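Local atomic coordinates of IS607 family transposase IS1535 (Mycobacterium tuberculosis, PDB entry 6DGB), a protein that probably binds DNA and exchanges its strands as a serine recombinase of the IS607 transposase family, represented here by its C-terminal catalytic domain. Residues R19-W27 / I65-L73. Residues are numbered along the deposited sequence; the frame is centred on the assembly and turned at random.
Sequences RQVARLTAW and IVVEHRDRL
Trp27, on helix 14-30, lays its indole against Val66 of the inner strand 64-67, a worked example of how a helix beds on a parallel sheet through its apolar side and closes with charge at the strand's end. One methyl of the valine, CG1, sits over the six-membered ring, 4.0 Å from its centroid and only 13° off the ring normal, a CH-pi contact. The other, CG2, lies over the same face, 3.8 Å from Trp27 CH2. With its CG anti to the backbone N (chi1 -175°), Trp27 carries the indole across to the strand, where Val93 of strand 91-94 also touches it. One helical turn back, Leu24 runs past Val66 in the opposite sense, its CD2 3.7 Å from Val66 CG1, and also packs on Leu4 of strand 3-8.

Where strand 64-67 gives way to loop, the contact turns polar. Glu68 reaches out extended to the helix, its carboxylate flanked by Gln20 CG and Arg23 CB. Arg19, bent along its chain at chi3, crosses this side chain at about a right angle, and NH1 forms a salt bridge with Glu68 OE1 at 2.8 Å; the guanidinium and carboxylate planes lie 30° apart. The Gln20 amide stands nearly perpendicular to the Arg72 guanidinium, with OE1 3.4 Å from Arg72 CD. That oxygen accepts from Arg7 N and from a water, which in turn accepts from Glu68 N at 2.7 Å. Arg72 is held by Asp71 and Asp103.

In this resolvase-type domain, helix and strand thus join through an apolar patch and a charged end. Arg19 probably helps to keep the buried Glu68 ionised, while the water ties the loop's backbone to the Gln20 amide.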
loop_
_atom_site.group_PDB
_atom_site.type_symbol
_atom_site.label_atom_id
_atom_site.label_comp_id
_atom_site.label_asym_id
_atom_site.label_seq_id
_atom_site.Cartn_x
_atom_site.Cartn_y
_atom_site.Cartn_z
ATOM N N ARG A 19 -21.046 5.764 10.852
ATOM C CA ARG A 19 -21.036 6.914 9.945
ATOM C C ARG A 19 -20.719 6.476 8.482
ATOM O O ARG A 19 -21.266 7.053 7.535
ATOM C CB ARG A 19 -20.032 7.960 10.452
ATOM C CG ARG A 19 -20.007 9.283 9.673
ATOM C CD ARG A 19 -18.804 10.131 10.058
ATOM N NE ARG A 19 -17.553 9.377 9.934
ATOM C CZ ARG A 19 -16.806 9.340 8.839
ATOM N NH1 ARG A 19 -17.148 10.049 7.771
ATOM N NH2 ARG A 19 -15.698 8.612 8.811
ATOM N N GLN A 20 -19.860 5.434 8.324
ATOM C CA GLN A 20 -19.479 4.829 7.049
ATOM C C GLN A 20 -20.629 4.015 6.439
ATOM O O GLN A 20 -21.028 4.302 5.319
ATOM C CB GLN A 20 -18.215 3.980 7.219
ATOM C CG GLN A 20 -16.955 4.827 7.213
ATOM C CD GLN A 20 -15.729 4.073 7.634
ATOM O OE1 GLN A 20 -15.160 3.287 6.877
ATOM N NE2 GLN A 20 -15.259 4.351 8.834
ATOM N N VAL A 21 -21.206 3.059 7.188
ATOM C CA VAL A 21 -22.342 2.239 6.751
ATOM C C VAL A 21 -23.506 3.138 6.323
ATOM O O VAL A 21 -24.121 2.871 5.294
ATOM C CB VAL A 21 -22.756 1.212 7.847
ATOM C CG1 VAL A 21 -24.040 0.458 7.493
ATOM C CG2 VAL A 21 -21.634 0.226 8.115
ATOM N N ALA A 22 -23.782 4.216 7.087
ATOM C CA ALA A 22 -24.865 5.154 6.793
ATOM C C ALA A 22 -24.627 5.897 5.467
ATOM O O ALA A 22 -25.485 5.849 4.573
ATOM C CB ALA A 22 -25.062 6.130 7.945
ATOM N N ARG A 23 -23.444 6.526 5.314
ATOM C CA ARG A 23 -23.098 7.216 4.075
ATOM C C ARG A 23 -23.107 6.222 2.877
ATOM O O ARG A 23 -23.717 6.552 1.858
ATOM C CB ARG A 23 -21.796 8.028 4.229
ATOM C CG ARG A 23 -21.224 8.647 2.929
ATOM C CD ARG A 23 -22.081 9.743 2.286
ATOM N NE ARG A 23 -22.002 9.689 0.824
ATOM C CZ ARG A 23 -23.051 9.715 0.005
ATOM N NH1 ARG A 23 -24.282 9.848 0.494
ATOM N NH2 ARG A 23 -22.879 9.631 -1.311
ATOM N N LEU A 24 -22.574 4.977 3.056
ATOM C CA LEU A 24 -22.547 3.911 2.032
ATOM C C LEU A 24 -23.912 3.401 1.561
ATOM O O LEU A 24 -24.056 3.077 0.380
ATOM C CB LEU A 24 -21.695 2.720 2.464
ATOM C CG LEU A 24 -20.172 2.916 2.450
ATOM C CD1 LEU A 24 -19.473 1.636 2.744
ATOM C CD2 LEU A 24 -19.688 3.480 1.149
ATOM N N THR A 25 -24.902 3.289 2.474
ATOM C CA THR A 25 -26.240 2.848 2.090
ATOM C C THR A 25 -27.007 3.988 1.493
ATOM O O THR A 25 -27.876 3.744 0.660
ATOM C CB THR A 25 -26.993 2.129 3.197
ATOM O OG1 THR A 25 -26.634 2.681 4.455
ATOM C CG2 THR A 25 -26.752 0.634 3.173
ATOM N N ALA A 26 -26.665 5.242 1.870
ATOM C CA ALA A 26 -27.287 6.423 1.273
ATOM C C ALA A 26 -26.844 6.437 -0.192
ATOM O O ALA A 26 -27.677 6.647 -1.081
ATOM C CB ALA A 26 -26.825 7.686 1.977
ATOM N N TRP A 27 -25.543 6.126 -0.434
ATOM C CA TRP A 27 -24.932 6.049 -1.761
ATOM C C TRP A 27 -25.689 5.016 -2.591
ATOM O O TRP A 27 -26.234 5.373 -3.629
ATOM C CB TRP A 27 -23.433 5.714 -1.650
ATOM C CG TRP A 27 -22.679 5.739 -2.949
ATOM C CD1 TRP A 27 -21.875 6.740 -3.417
ATOM C CD2 TRP A 27 -22.597 4.679 -3.908
ATOM N NE1 TRP A 27 -21.321 6.377 -4.624
ATOM C CE2 TRP A 27 -21.751 5.117 -4.949
ATOM C CE3 TRP A 27 -23.174 3.396 -3.997
ATOM C CZ2 TRP A 27 -21.495 4.334 -6.073
ATOM C CZ3 TRP A 27 -22.922 2.620 -5.111
ATOM C CH2 TRP A 27 -22.081 3.080 -6.125
ATOM N N ILE A 65 -16.475 -2.036 -5.710
ATOM C CA ILE A 65 -16.104 -1.953 -4.303
ATOM C C ILE A 65 -16.229 -0.491 -3.906
ATOM O O ILE A 65 -15.444 0.360 -4.354
ATOM C CB ILE A 65 -14.683 -2.536 -4.040
ATOM C CG1 ILE A 65 -14.625 -4.041 -4.438
ATOM C CG2 ILE A 65 -14.269 -2.317 -2.568
ATOM C CD1 ILE A 65 -13.347 -4.593 -4.544
ATOM N N VAL A 66 -17.221 -0.207 -3.073
ATOM C CA VAL A 66 -17.537 1.142 -2.626
ATOM C C VAL A 66 -16.977 1.395 -1.216
ATOM O O VAL A 66 -17.282 0.661 -0.265
ATOM C CB VAL A 66 -19.073 1.451 -2.755
ATOM C CG1 VAL A 66 -19.386 2.926 -2.516
ATOM C CG2 VAL A 66 -19.621 1.012 -4.109
ATOM N N VAL A 67 -16.152 2.449 -1.108
ATOM C CA VAL A 67 -15.575 2.973 0.144
ATOM C C VAL A 67 -16.026 4.423 0.412
ATOM O O VAL A 67 -16.348 5.134 -0.541
ATOM C CB VAL A 67 -14.035 2.871 0.187
ATOM C CG1 VAL A 67 -13.602 1.469 0.560
ATOM C CG2 VAL A 67 -13.393 3.354 -1.109
ATOM N N GLU A 68 -15.975 4.885 1.674
ATOM C CA GLU A 68 -16.345 6.266 1.966
ATOM C C GLU A 68 -15.240 7.178 1.456
ATOM O O GLU A 68 -15.513 8.046 0.632
ATOM C CB GLU A 68 -16.634 6.489 3.448
ATOM C CG GLU A 68 -17.129 7.898 3.730
ATOM C CD GLU A 68 -17.347 8.271 5.182
ATOM O OE1 GLU A 68 -16.456 7.985 6.015
ATOM O OE2 GLU A 68 -18.367 8.939 5.471
ATOM N N HIS A 69 -13.997 6.957 1.910
ATOM C CA HIS A 69 -12.838 7.700 1.446
ATOM C C HIS A 69 -11.903 6.628 0.947
ATOM O O HIS A 69 -12.072 5.458 1.318
ATOM C CB HIS A 69 -12.152 8.486 2.588
ATOM C CG HIS A 69 -12.981 9.525 3.301
ATOM N ND1 HIS A 69 -14.023 10.205 2.670
ATOM C CD2 HIS A 69 -12.869 9.992 4.570
ATOM C CE1 HIS A 69 -14.522 11.030 3.581
ATOM N NE2 HIS A 69 -13.869 10.934 4.741
ATOM N N ARG A 70 -10.908 7.022 0.113
ATOM C CA ARG A 70 -9.859 6.153 -0.452
ATOM C C ARG A 70 -9.049 5.450 0.644
ATOM O O ARG A 70 -8.844 4.240 0.552
ATOM C CB ARG A 70 -8.903 6.975 -1.333
ATOM C CG ARG A 70 -8.917 6.590 -2.808
ATOM C CD ARG A 70 -8.046 7.501 -3.664
ATOM N NE ARG A 70 -7.955 7.031 -5.050
ATOM C CZ ARG A 70 -8.907 7.198 -5.965
ATOM N NH1 ARG A 70 -10.041 7.811 -5.651
ATOM N NH2 ARG A 70 -8.736 6.744 -7.197
ATOM N N ASP A 71 -8.629 6.198 1.700
ATOM C CA ASP A 71 -7.809 5.710 2.817
ATOM C C ASP A 71 -8.421 4.562 3.628
ATOM O O ASP A 71 -7.706 3.940 4.420
ATOM C CB ASP A 71 -7.396 6.858 3.751
ATOM C CG ASP A 71 -8.557 7.644 4.315
ATOM O OD1 ASP A 71 -8.956 8.650 3.678
ATOM O OD2 ASP A 71 -9.050 7.275 5.410
ATOM N N ARG A 72 -9.726 4.280 3.453
ATOM C CA ARG A 72 -10.388 3.195 4.183
ATOM C C ARG A 72 -10.038 1.857 3.553
ATOM O O ARG A 72 -9.981 0.837 4.246
ATOM C CB ARG A 72 -11.904 3.415 4.291
ATOM C CG ARG A 72 -12.296 4.698 4.994
ATOM C CD ARG A 72 -12.094 4.658 6.492
ATOM N NE ARG A 72 -10.768 5.155 6.874
ATOM C CZ ARG A 72 -10.131 4.824 7.998
ATOM N NH1 ARG A 72 -10.687 3.983 8.862
ATOM N NH2 ARG A 72 -8.931 5.325 8.261
ATOM N N LEU A 73 -9.785 1.870 2.238
ATOM C CA LEU A 73 -9.399 0.677 1.514
ATOM C C LEU A 73 -7.925 0.425 1.775
ATOM O O LEU A 73 -7.539 -0.723 1.886
ATOM C CB LEU A 73 -9.658 0.831 0.009
ATOM C CG LEU A 73 -9.816 -0.486 -0.731
ATOM C CD1 LEU A 73 -11.251 -0.920 -0.759
ATOM C CD2 LEU A 73 -9.329 -0.374 -2.118
HETATM O O HOH W 1 -15.902 3.158 3.782
#